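Local coordinates for protein transcription factor GAMBIF1 (Anopheles gambiae, PDB 1BVO) that binds DNA through its Rel-homology specificity domain and, as a homologue of Dorsal, probably activates transcription by RNA polymerase II, at residues P1-T6 with F147-E152; V55-T60 with V122-T127. All coordinates share one frame; numbering follows the deposited sequence.

Contact 1. Residues P1-T6 with F147-E152; sequences PYVEIT and FQVFLE
V3 and V149 meet in the core of the immunoglobulin-like beta sandwich that forms the N-terminal half of a Rel homology region. Strand 2-7 belongs to one sheet, where it pairs with 42-46, and strand 142-152 to the other; no hydrogen bond joins the two segments, which run roughly antiparallel at 156°. What meets between the sheets is apolar. V3 CG2 lies 3.6 Å from V149 CG2 and 3.7 Å from V149 CB, the two valines crossing obliquely, and I43 of the neighbouring strand packs on both.

I5 is worth following outward. Its CB is 5.6 Å from F147 CD2, still short of contact. CG1 stands beside the backbone N (chi1 -56°) and closes to 4.5 Å from that same F147 CD2. The extended second torsion (-166°) then carries CD1 on to the phenyl ring, with the I5 side chain at about a right angle to that of F147. F97 meets this ring as well. At the other end P1 is looser, its CB 4.3 Å from L151 CD1. The isoleucine methyl meets one side of the ring perimeter: I5 CD1 is 3.9 Å from both CD2 and CE2 of F147.

Contact 2. Residues V55-T60 with V122-T127; sequences VVSCVT and VDPFRT
The loop that follows helix 107-120 comes down on the larger sheet of the immunoglobulin-like Rel domain here, and V122 and P124 make the landing on S57 and V59 of strand 52-59. Side chains alternate along this strand. V56 and C58 point away from the loop, V56 packing on F147 between the sheets, whereas S57 and V59 point toward it, so the contact lies on the face of the sheet that looks away from the sandwich interior.

V122 leads with one methyl. CG1, anti to the backbone N (chi1 167°), reaches over S57 and lies 3.4 Å from its OG and 3.9 Å from its CB; V83, one strand over, touches both V122 and S57. P124 enters next with the corner of its ring. Its CG is the atom that touches, 4.1 Å from S57 OG and 3.9 Å from V59 CG1, the ring lying aslant to the valine side chain. C146 on the adjoining strand packs against both P124 and V59, so the proline rests across two strands of the sheet. No hydrogen bond links the two segments.

The loop holds its own shape. D123 to R126 form a type I beta turn that has P124 and F125 at its two central positions. F125 leans on P165 and V167 and meets the ring of H66, widening the footprint beyond strand 52-59. Within the loop, the carboxylate of D123 receives the backbone beyond it: G128 N bonds to OD2, and T127 N reaches that same D123 OD2 at 3.0 Å, on its syn side and 17° out of the carboxylate plane.

From the N terminus, residues 1-6 enter the three-stranded sheet, beside strand 42-46, and contact 1 is completed only when the chain returns at 147-152. Inside that long loop, strand 52-59 and the segment 122-127 close contact 2, which is therefore nested in contact 1. The two centres are 14 Å apart, joined through neighbouring strands 52-59 and 142-152: Q148 N is 2.7 Å from V55 O, a probable hydrogen bond. Contact 1 ties the sheets together across the core, while contact 2 fastens the loop after helix 107-120 to the other face of the larger sheet, where Q148 also packs on P124.

Contact 1. Residues P1-T6 with F147-E152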
# COMPACT_ATOMS: atom_id res chain seq x y z
N PRO C 1 -12.76 42.52 15.17
CA PRO C 1 -11.90 41.83 14.20
C PRO C 1 -12.26 40.35 14.18
O PRO C 1 -12.31 39.71 15.22
CB PRO C 1 -10.46 42.03 14.66
CG PRO C 1 -10.66 42.06 16.16
CD PRO C 1 -11.98 42.85 16.37
N TYR C 2 -12.61 39.87 13.00
CA TYR C 2 -12.98 38.47 12.79
C TYR C 2 -12.81 38.21 11.30
O TYR C 2 -12.74 39.15 10.51
CB TYR C 2 -14.43 38.22 13.22
CG TYR C 2 -15.47 38.86 12.33
CD1 TYR C 2 -15.91 40.16 12.56
CD2 TYR C 2 -16.00 38.16 11.24
CE1 TYR C 2 -16.86 40.76 11.72
CE2 TYR C 2 -16.94 38.74 10.40
CZ TYR C 2 -17.37 40.04 10.65
OH TYR C 2 -18.27 40.63 9.79
N VAL C 3 -12.78 36.94 10.92
CA VAL C 3 -12.60 36.58 9.53
C VAL C 3 -13.87 36.06 8.90
O VAL C 3 -14.63 35.32 9.53
CB VAL C 3 -11.52 35.49 9.39
CG1 VAL C 3 -11.00 35.46 7.97
CG2 VAL C 3 -10.40 35.73 10.38
N GLU C 4 -14.13 36.46 7.67
CA GLU C 4 -15.30 36.00 6.96
C GLU C 4 -14.83 35.13 5.82
O GLU C 4 -13.82 35.44 5.19
CB GLU C 4 -16.09 37.18 6.40
CG GLU C 4 -17.32 36.78 5.61
CD GLU C 4 -17.84 37.87 4.71
OE1 GLU C 4 -17.48 39.05 4.92
OE2 GLU C 4 -18.61 37.56 3.79
N ILE C 5 -15.48 33.99 5.63
CA ILE C 5 -15.11 33.12 4.52
C ILE C 5 -15.96 33.53 3.34
O ILE C 5 -17.03 32.98 3.12
CB ILE C 5 -15.34 31.68 4.86
CG1 ILE C 5 -14.55 31.36 6.13
CG2 ILE C 5 -14.97 30.79 3.67
CD1 ILE C 5 -14.41 29.90 6.39
N THR C 6 -15.44 34.47 2.56
CA THR C 6 -16.16 35.02 1.42
C THR C 6 -16.44 34.09 0.26
O THR C 6 -17.38 34.32 -0.50
CB THR C 6 -15.51 36.33 0.96
OG1 THR C 6 -14.15 36.09 0.57
CG2 THR C 6 -15.53 37.34 2.10
N PHE C 147 -8.93 28.36 9.12
CA PHE C 147 -8.21 29.61 8.92
C PHE C 147 -7.94 30.29 10.24
O PHE C 147 -8.83 30.87 10.85
CB PHE C 147 -9.01 30.55 8.01
CG PHE C 147 -9.33 29.97 6.65
CD1 PHE C 147 -8.45 30.10 5.60
CD2 PHE C 147 -10.52 29.30 6.44
CE1 PHE C 147 -8.74 29.56 4.35
CE2 PHE C 147 -10.83 28.75 5.20
CZ PHE C 147 -9.93 28.89 4.15
N GLN C 148 -6.71 30.18 10.73
CA GLN C 148 -6.38 30.86 11.97
C GLN C 148 -5.69 32.14 11.58
O GLN C 148 -4.60 32.10 10.98
CB GLN C 148 -5.40 30.07 12.81
CG GLN C 148 -5.97 28.91 13.52
CD GLN C 148 -4.87 28.12 14.08
OE1 GLN C 148 -4.13 27.45 13.33
NE2 GLN C 148 -4.64 28.25 15.38
N VAL C 149 -6.30 33.27 11.90
CA VAL C 149 -5.72 34.55 11.56
C VAL C 149 -5.02 35.16 12.77
O VAL C 149 -5.49 35.03 13.90
CB VAL C 149 -6.77 35.52 10.97
CG1 VAL C 149 -6.33 36.96 11.11
CG2 VAL C 149 -6.99 35.20 9.50
N PHE C 150 -3.86 35.77 12.52
CA PHE C 150 -3.08 36.41 13.57
C PHE C 150 -2.74 37.85 13.17
O PHE C 150 -2.16 38.09 12.10
CB PHE C 150 -1.77 35.68 13.84
CG PHE C 150 -1.92 34.26 14.31
CD1 PHE C 150 -2.21 33.97 15.64
CD2 PHE C 150 -1.72 33.20 13.42
CE1 PHE C 150 -2.28 32.64 16.09
CE2 PHE C 150 -1.80 31.87 13.86
CZ PHE C 150 -2.08 31.60 15.20
N LEU C 151 -3.13 38.79 14.02
CA LEU C 151 -2.85 40.20 13.81
C LEU C 151 -1.46 40.52 14.30
O LEU C 151 -0.95 39.84 15.20
CB LEU C 151 -3.84 41.02 14.59
CG LEU C 151 -5.25 40.60 14.20
CD1 LEU C 151 -6.21 41.64 14.68
CD2 LEU C 151 -5.33 40.45 12.69
N GLU C 152 -0.82 41.52 13.69
CA GLU C 152 0.52 41.93 14.13
C GLU C 152 0.26 42.41 15.57
O GLU C 152 -0.83 42.93 15.85
CB GLU C 152 1.07 43.08 13.26
CG GLU C 152 2.58 43.34 13.46
CD GLU C 152 3.11 44.59 12.76
OE1 GLU C 152 2.33 45.51 12.42
OE2 GLU C 152 4.34 44.70 12.55

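Contact 2. Residues V55-T60 with V122-T127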
# COMPACT_ATOMS: atom_id res chain seq x y z
N VAL C 55 -3.00 31.13 8.88
CA VAL C 55 -2.56 29.75 8.89
C VAL C 55 -3.76 28.91 8.51
O VAL C 55 -4.83 29.00 9.12
CB VAL C 55 -2.13 29.30 10.29
CG1 VAL C 55 -1.79 27.81 10.29
CG2 VAL C 55 -0.94 30.11 10.74
N VAL C 56 -3.58 28.10 7.49
CA VAL C 56 -4.64 27.24 7.03
C VAL C 56 -4.17 25.81 7.24
O VAL C 56 -3.00 25.50 7.01
CB VAL C 56 -4.95 27.47 5.54
CG1 VAL C 56 -6.18 26.67 5.13
CG2 VAL C 56 -5.15 28.94 5.27
N SER C 57 -5.05 24.99 7.79
CA SER C 57 -4.75 23.58 8.00
C SER C 57 -6.06 22.82 7.99
O SER C 57 -7.14 23.42 8.06
CB SER C 57 -3.98 23.34 9.30
OG SER C 57 -4.78 23.56 10.45
N CYS C 58 -5.97 21.51 7.83
CA CYS C 58 -7.13 20.64 7.79
C CYS C 58 -7.57 20.24 9.18
O CYS C 58 -6.76 19.77 10.00
CB CYS C 58 -6.80 19.37 7.04
SG CYS C 58 -6.64 19.54 5.27
N VAL C 59 -8.86 20.39 9.45
CA VAL C 59 -9.40 19.97 10.72
C VAL C 59 -10.50 18.99 10.31
O VAL C 59 -10.81 18.88 9.12
CB VAL C 59 -9.95 21.15 11.51
CG1 VAL C 59 -8.88 22.20 11.69
CG2 VAL C 59 -11.18 21.71 10.83
N THR C 60 -11.04 18.27 11.27
CA THR C 60 -12.10 17.29 10.99
C THR C 60 -13.45 17.96 10.63
O THR C 60 -13.71 19.09 11.08
CB THR C 60 -12.29 16.40 12.22
OG1 THR C 60 -12.53 17.22 13.37
CG2 THR C 60 -11.02 15.57 12.48
N VAL C 122 0.23 23.00 15.62
CA VAL C 122 -1.00 23.47 14.99
C VAL C 122 -2.21 22.73 15.55
O VAL C 122 -2.43 21.55 15.25
CB VAL C 122 -0.98 23.31 13.45
CG1 VAL C 122 -2.37 23.51 12.87
CG2 VAL C 122 -0.05 24.34 12.85
N ASP C 123 -2.94 23.40 16.41
CA ASP C 123 -4.12 22.82 16.99
C ASP C 123 -5.07 23.98 17.19
O ASP C 123 -5.07 24.63 18.23
CB ASP C 123 -3.80 22.16 18.33
CG ASP C 123 -5.02 21.53 18.98
OD1 ASP C 123 -6.16 21.72 18.49
OD2 ASP C 123 -4.84 20.85 20.00
N PRO C 124 -5.87 24.26 16.16
CA PRO C 124 -6.83 25.35 16.18
C PRO C 124 -7.74 25.42 17.40
O PRO C 124 -7.77 26.42 18.11
CB PRO C 124 -7.63 25.13 14.90
CG PRO C 124 -6.63 24.49 13.98
CD PRO C 124 -5.98 23.50 14.90
N PHE C 125 -8.48 24.34 17.64
CA PHE C 125 -9.44 24.34 18.73
C PHE C 125 -9.04 23.79 20.11
O PHE C 125 -9.90 23.63 20.98
CB PHE C 125 -10.74 23.70 18.24
CG PHE C 125 -11.35 24.42 17.08
CD1 PHE C 125 -11.00 24.11 15.77
CD2 PHE C 125 -12.28 25.44 17.29
CE1 PHE C 125 -11.57 24.80 14.69
CE2 PHE C 125 -12.85 26.14 16.23
CZ PHE C 125 -12.49 25.82 14.92
N ARG C 126 -7.74 23.58 20.34
CA ARG C 126 -7.25 23.06 21.63
C ARG C 126 -7.99 21.77 21.88
O ARG C 126 -8.82 21.64 22.78
CB ARG C 126 -7.45 24.08 22.75
CG ARG C 126 -6.54 25.29 22.59
CD ARG C 126 -7.03 26.50 23.36
NE ARG C 126 -6.09 27.62 23.20
CZ ARG C 126 -5.59 28.34 24.21
NH1 ARG C 126 -5.94 28.05 25.46
NH2 ARG C 126 -4.71 29.31 23.97
N THR C 127 -7.62 20.79 21.08
CA THR C 127 -8.20 19.48 21.04
C THR C 127 -7.19 18.40 21.44
O THR C 127 -7.57 17.28 21.82
CB THR C 127 -8.68 19.29 19.59
OG1 THR C 127 -10.10 19.50 19.51
CG2 THR C 127 -8.31 17.94 19.04